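Side-chain contacts in cell division control protein 73 (Saccharomyces cerevisiae, PDB 3V46), which works as a subunit of the PAF1 complex in transcription elongation and transcription-coupled histone modification, its C-terminal Ras-like domain promoting association of that complex with chromatin: residues A[58-61]-A[66-69]; A[87-92]-A[158-163]. All coordinates share one frame; numbering follows the deposited sequence.

Interaction 1 of 2, residues A[58-61]-A[66-69]; sequences EKNF and RPIR
The ring of Phe61 meets Ile68 at its edge: CG1 of the isoleucine lies near the ring plane, 4.0 Å from CD2 of Phe61, and the two side chains cross at about a right angle. One face of the same ring is occupied from within its own segment by Lys59, whose CG sits 3.4 Å above the plane and over the centre. A bend at chi2 (69°) then carries the lysine chain away from 66-69, toward Trp157, with which it forms a cation-pi pair. Ile68 also serves a second flat group, its CD1 lying over one face of the Arg66 guanidinium, offset toward the rim.

The carboxylate of Glu58 and the guanidinium of Arg69 are turned 25° apart, and their chains run side by side in the same direction. Glu58 OE1 takes the NE hydrogen of Arg69 at 2.7 Å in a salt bridge that is short but bent (137° at the hydrogen), with OE1 tilted from the guanidinium plane and NE above the carboxylate plane. A water bridges the other ends, donating to Glu58 OE2 and accepting from Arg69 NH2, so that the pair is linked twice. Glu58 OE2 also rests 3.4 Å from CB of Pro67.

These side chains sit at the turn end of the beta hairpin formed by strands 54-59 and 68-73, at one margin of the Ras-like sheet. Lys59 and Ile68 are an antiparallel hydrogen-bonded pair, with Lys59 N to Ile68 O at 2.8 Å and Ile68 N to Lys59 O at 2.9 Å; Glu58 and Arg69 form the neighbouring non-hydrogen-bonded pair. Beyond the paired residues a second water lies between the strand ends, accepting from Phe61 N and probably donating to Arg66 O. Phe61 continues onto Leu164 of helix 149-166.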
loop_
_atom_site.group_PDB
_atom_site.type_symbol
_atom_site.label_atom_id
_atom_site.label_comp_id
_atom_site.label_asym_id
_atom_site.label_seq_id
_atom_site.Cartn_x
_atom_site.Cartn_y
_atom_site.Cartn_z
ATOM N N GLU A 58 5.293 0.664 12.547
ATOM C CA GLU A 58 4.331 0.779 13.620
ATOM C C GLU A 58 3.693 2.160 13.537
ATOM O O GLU A 58 4.381 3.163 13.308
ATOM C CB GLU A 58 5.016 0.584 14.974
ATOM C CG GLU A 58 4.066 0.636 16.147
ATOM C CD GLU A 58 4.626 -0.017 17.414
ATOM O OE1 GLU A 58 5.321 -1.050 17.338
ATOM O OE2 GLU A 58 4.370 0.515 18.489
ATOM N N LYS A 59 2.377 2.205 13.705
ATOM C CA LYS A 59 1.622 3.441 13.644
ATOM C C LYS A 59 0.727 3.596 14.857
ATOM O O LYS A 59 -0.018 2.684 15.221
ATOM C CB LYS A 59 0.759 3.472 12.380
ATOM C CG LYS A 59 -0.124 4.714 12.237
ATOM C CD LYS A 59 0.714 5.954 11.984
ATOM C CE LYS A 59 -0.162 7.168 11.706
ATOM N NZ LYS A 59 0.647 8.403 11.579
ATOM N N ASN A 60 0.803 4.762 15.485
ATOM C CA ASN A 60 -0.135 5.123 16.533
ATOM C C ASN A 60 -1.236 5.972 15.897
ATOM O O ASN A 60 -1.014 7.122 15.517
ATOM C CB ASN A 60 0.582 5.885 17.645
ATOM C CG ASN A 60 -0.288 6.078 18.872
ATOM O OD1 ASN A 60 -0.788 7.173 19.127
ATOM N ND2 ASN A 60 -0.482 5.002 19.635
ATOM N N PHE A 61 -2.413 5.378 15.735
ATOM C CA PHE A 61 -3.559 6.071 15.160
ATOM C C PHE A 61 -4.346 6.793 16.240
ATOM O O PHE A 61 -4.478 6.303 17.366
ATOM C CB PHE A 61 -4.502 5.071 14.499
ATOM C CG PHE A 61 -3.970 4.444 13.242
ATOM C CD1 PHE A 61 -4.001 5.133 12.047
ATOM C CD2 PHE A 61 -3.468 3.148 13.253
ATOM C CE1 PHE A 61 -3.542 4.551 10.875
ATOM C CE2 PHE A 61 -3.009 2.558 12.084
ATOM C CZ PHE A 61 -3.039 3.266 10.895
ATOM N N ARG A 66 -4.628 0.865 20.654
ATOM C CA ARG A 66 -3.316 0.227 20.652
ATOM C C ARG A 66 -2.525 0.592 19.394
ATOM O O ARG A 66 -3.111 0.801 18.329
ATOM C CB ARG A 66 -3.481 -1.289 20.726
ATOM C CG ARG A 66 -4.101 -1.917 19.478
ATOM C CD ARG A 66 -4.418 -3.401 19.699
ATOM N NE ARG A 66 -4.757 -4.096 18.456
ATOM C CZ ARG A 66 -5.903 -3.943 17.797
ATOM N NH1 ARG A 66 -6.828 -3.107 18.254
ATOM N NH2 ARG A 66 -6.121 -4.619 16.676
ATOM N N PRO A 67 -1.185 0.657 19.500
ATOM C CA PRO A 67 -0.428 0.857 18.255
ATOM C C PRO A 67 -0.617 -0.336 17.317
ATOM O O PRO A 67 -0.785 -1.464 17.767
ATOM C CB PRO A 67 1.035 0.945 18.715
ATOM C CG PRO A 67 1.003 1.025 20.210
ATOM C CD PRO A 67 -0.315 0.485 20.675
ATOM N N ILE A 68 -0.572 -0.082 16.016
ATOM C CA ILE A 68 -0.737 -1.128 15.020
ATOM C C ILE A 68 0.596 -1.325 14.312
ATOM O O ILE A 68 1.244 -0.357 13.924
ATOM C CB ILE A 68 -1.824 -0.762 13.983
ATOM C CG1 ILE A 68 -3.189 -0.574 14.656
ATOM C CG2 ILE A 68 -1.909 -1.828 12.892
ATOM C CD1 ILE A 68 -3.681 -1.777 15.439
ATOM N N ARG A 69 1.018 -2.577 14.183
ATOM C CA ARG A 69 2.252 -2.910 13.500
ATOM C C ARG A 69 1.897 -3.553 12.182
ATOM O O ARG A 69 1.227 -4.585 12.141
ATOM C CB ARG A 69 3.098 -3.872 14.327
ATOM C CG ARG A 69 3.610 -3.294 15.642
ATOM C CD ARG A 69 4.519 -4.281 16.365
ATOM N NE ARG A 69 4.963 -3.751 17.648
ATOM C CZ ARG A 69 5.649 -4.447 18.550
ATOM N NH1 ARG A 69 5.969 -5.711 18.312
ATOM N NH2 ARG A 69 6.011 -3.880 19.696
HETATM O O HOH W 1 3.892 -1.798 20.187
HETATM O O HOH W 2 -3.286 3.090 17.135
#

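Interaction 2 of 2, residues A[87-92]-A[158-163]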
loop_
_atom_site.group_PDB
_atom_site.type_symbol
_atom_site.label_atom_id
_atom_site.label_comp_id
_atom_site.label_asym_id
_atom_site.label_seq_id
_atom_site.Cartn_x
_atom_site.Cartn_y
_atom_site.Cartn_z
ATOM N N ARG A 87 -5.688 -11.057 6.549
ATOM C CA ARG A 87 -4.946 -10.006 7.242
ATOM C C ARG A 87 -4.543 -8.868 6.315
ATOM O O ARG A 87 -4.039 -7.850 6.771
ATOM C CB ARG A 87 -3.683 -10.586 7.890
ATOM C CG ARG A 87 -3.964 -11.544 9.051
ATOM C CD ARG A 87 -2.727 -12.339 9.439
ATOM N NE ARG A 87 -1.608 -11.491 9.831
ATOM C CZ ARG A 87 -0.381 -11.937 10.073
ATOM N NH1 ARG A 87 -0.113 -13.233 9.981
ATOM N NH2 ARG A 87 0.579 -11.095 10.413
ATOM N N VAL A 88 -4.733 -9.043 5.012
ATOM C CA VAL A 88 -4.331 -8.021 4.049
ATOM C C VAL A 88 -5.343 -6.881 4.095
ATOM O O VAL A 88 -6.531 -7.083 3.834
ATOM C CB VAL A 88 -4.219 -8.610 2.627
ATOM C CG1 VAL A 88 -3.972 -7.519 1.592
ATOM C CG2 VAL A 88 -3.102 -9.639 2.566
ATOM N N VAL A 89 -4.868 -5.691 4.454
ATOM C CA VAL A 89 -5.740 -4.529 4.660
ATOM C C VAL A 89 -5.562 -3.461 3.586
ATOM O O VAL A 89 -6.416 -2.593 3.426
ATOM C CB VAL A 89 -5.534 -3.888 6.055
ATOM C CG1 VAL A 89 -5.896 -4.873 7.155
ATOM C CG2 VAL A 89 -4.113 -3.391 6.232
ATOM N N ALA A 90 -4.460 -3.516 2.842
ATOM C CA ALA A 90 -4.236 -2.574 1.749
ATOM C C ALA A 90 -3.328 -3.198 0.721
ATOM O O ALA A 90 -2.419 -3.968 1.057
ATOM C CB ALA A 90 -3.637 -1.274 2.270
ATOM N N ILE A 91 -3.581 -2.839 -0.535
ATOM C CA ILE A 91 -2.812 -3.312 -1.670
ATOM C C ILE A 91 -2.453 -2.115 -2.534
ATOM O O ILE A 91 -3.337 -1.391 -3.011
ATOM C CB ILE A 91 -3.615 -4.341 -2.491
ATOM C CG1 ILE A 91 -3.959 -5.565 -1.611
ATOM C CG2 ILE A 91 -2.833 -4.779 -3.731
ATOM C CD1 ILE A 91 -4.871 -6.555 -2.260
ATOM N N PHE A 92 -1.151 -1.886 -2.707
ATOM C CA PHE A 92 -0.672 -0.908 -3.662
ATOM C C PHE A 92 -0.552 -1.601 -5.002
ATOM O O PHE A 92 0.025 -2.689 -5.092
ATOM C CB PHE A 92 0.694 -0.354 -3.251
ATOM C CG PHE A 92 0.659 0.577 -2.071
ATOM C CD1 PHE A 92 -0.149 0.329 -0.981
ATOM C CD2 PHE A 92 1.452 1.696 -2.046
ATOM C CE1 PHE A 92 -0.161 1.195 0.108
ATOM C CE2 PHE A 92 1.444 2.553 -0.957
ATOM C CZ PHE A 92 0.652 2.296 0.117
ATOM N N HIS A 158 -4.970 8.603 7.253
ATOM C CA HIS A 158 -6.381 8.781 7.594
ATOM C C HIS A 158 -7.246 7.793 6.809
ATOM O O HIS A 158 -8.156 7.179 7.364
ATOM C CB HIS A 158 -6.804 10.240 7.334
ATOM C CG HIS A 158 -8.283 10.472 7.355
ATOM N ND1 HIS A 158 -8.968 10.808 8.503
ATOM C CD2 HIS A 158 -9.205 10.439 6.363
ATOM C CE1 HIS A 158 -10.250 10.964 8.220
ATOM N NE2 HIS A 158 -10.420 10.748 6.927
ATOM N N SER A 159 -6.932 7.626 5.522
ATOM C CA SER A 159 -7.641 6.702 4.641
ATOM C C SER A 159 -7.502 5.281 5.157
ATOM O O SER A 159 -8.470 4.521 5.214
ATOM C CB SER A 159 -7.077 6.797 3.216
ATOM O OG SER A 159 -7.626 5.803 2.370
ATOM N N LEU A 160 -6.289 4.922 5.558
ATOM C CA LEU A 160 -6.043 3.575 6.046
ATOM C C LEU A 160 -6.679 3.361 7.430
ATOM O O LEU A 160 -7.212 2.296 7.716
ATOM C CB LEU A 160 -4.542 3.307 6.078
ATOM C CG LEU A 160 -4.143 1.879 6.424
ATOM C CD1 LEU A 160 -4.802 0.872 5.484
ATOM C CD2 LEU A 160 -2.634 1.743 6.377
ATOM N N GLU A 161 -6.649 4.384 8.280
ATOM C CA GLU A 161 -7.278 4.308 9.593
ATOM C C GLU A 161 -8.762 3.976 9.458
ATOM O O GLU A 161 -9.282 3.118 10.164
ATOM C CB GLU A 161 -7.105 5.639 10.332
ATOM C CG GLU A 161 -7.672 5.662 11.722
ATOM C CD GLU A 161 -7.495 7.011 12.373
ATOM O OE1 GLU A 161 -7.821 8.033 11.728
ATOM O OE2 GLU A 161 -7.012 7.054 13.517
ATOM N N LYS A 162 -9.429 4.659 8.535
ATOM C CA LYS A 162 -10.846 4.459 8.270
ATOM C C LYS A 162 -11.097 3.024 7.824
ATOM O O LYS A 162 -12.067 2.374 8.249
ATOM C CB LYS A 162 -11.275 5.438 7.181
ATOM C CG LYS A 162 -12.732 5.368 6.765
ATOM C CD LYS A 162 -13.043 6.436 5.716
ATOM C CE LYS A 162 -12.436 7.791 6.097
ATOM N NZ LYS A 162 -12.666 8.834 5.056
ATOM N N GLU A 163 -10.214 2.523 6.971
ATOM C CA GLU A 163 -10.360 1.175 6.465
ATOM C C GLU A 163 -10.191 0.174 7.608
ATOM O O GLU A 163 -10.972 -0.764 7.719
ATOM C CB GLU A 163 -9.366 0.909 5.331
ATOM C CG GLU A 163 -9.408 -0.500 4.750
ATOM C CD GLU A 163 -10.714 -0.825 4.037
ATOM O OE1 GLU A 163 -11.513 0.100 3.775
ATOM O OE2 GLU A 163 -10.944 -2.020 3.739
HETATM O O HOH W 3 -8.871 -3.521 3.420
#
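Strand 88-92 and helix 158-163 run in roughly opposing directions, their axes at 144° and 9.2 Å apart at closest approach, and no direct hydrogen bond joins them. The nearest backbone positions are Val89 with Glu163 and Ala90 with Leu160, their CA atoms 7.6 and 7.7 Å apart, a separation bridged by side chains and one water.

Leu160 makes the apolar part of the contact through a single methyl. With CG anti to the backbone N, the side chain extends from the helix so that CD1 of Leu160 comes to 4.0 Å from CB of Ala90, which points at the helix. The same methyl is 4.4 Å from CG2 of Val89, and so touches two consecutive strand residues. Ile17, Phe70 and Tyr118, from three other strands of the sheet, also touch Leu160.

This is the packing of an alpha/beta sandwich: the C-terminal helix 149-166 lies across one face of the mixed sheet, and 88-92 is an interior strand, flanked by 16-18 and 116-122, to both of which it is parallel. The domain has the Ras-like fold but does not bind GTP, and here helix and strand meet through small and branched aliphatic groups.

One turn further along the helix, the chemistry becomes polar. The first torsion of Glu163 (chi1 178°) places its CG 3.9 Å from Val89 O, and a bend at chi2 (66°) sets the carboxylate beside the strand, leaving OE2 a water's width from that carbonyl. A water fills the interval, donating to Val89 O and to Glu163 OE2, each at 2.6 Å. Both of its hydrogens are thereby used, and it provides the polar link between the segments at this carbonyl.

Overall arrangement
The two contacts show how one sheet is finished differently at its margin and in its interior. Interaction 1 joins neighbouring strands of a hairpin, is partly buried, and relies on backbone pairing, an ion pair and water at an exposed rim. Interaction 2 is buried, lies nearer the middle of the domain, and joins a strand to the helix covering it, mainly by aliphatic contact with one bridging water. The centres of interactions 1 and 2 are about 13 Å apart, and the two follow one another along the chain. Helix 149-166 connects them: Phe61 CB lies 3.3 Å from Glu161 OE2, an oxygen that also accepts a hydrogen bond from Arg63 N in the hairpin turn.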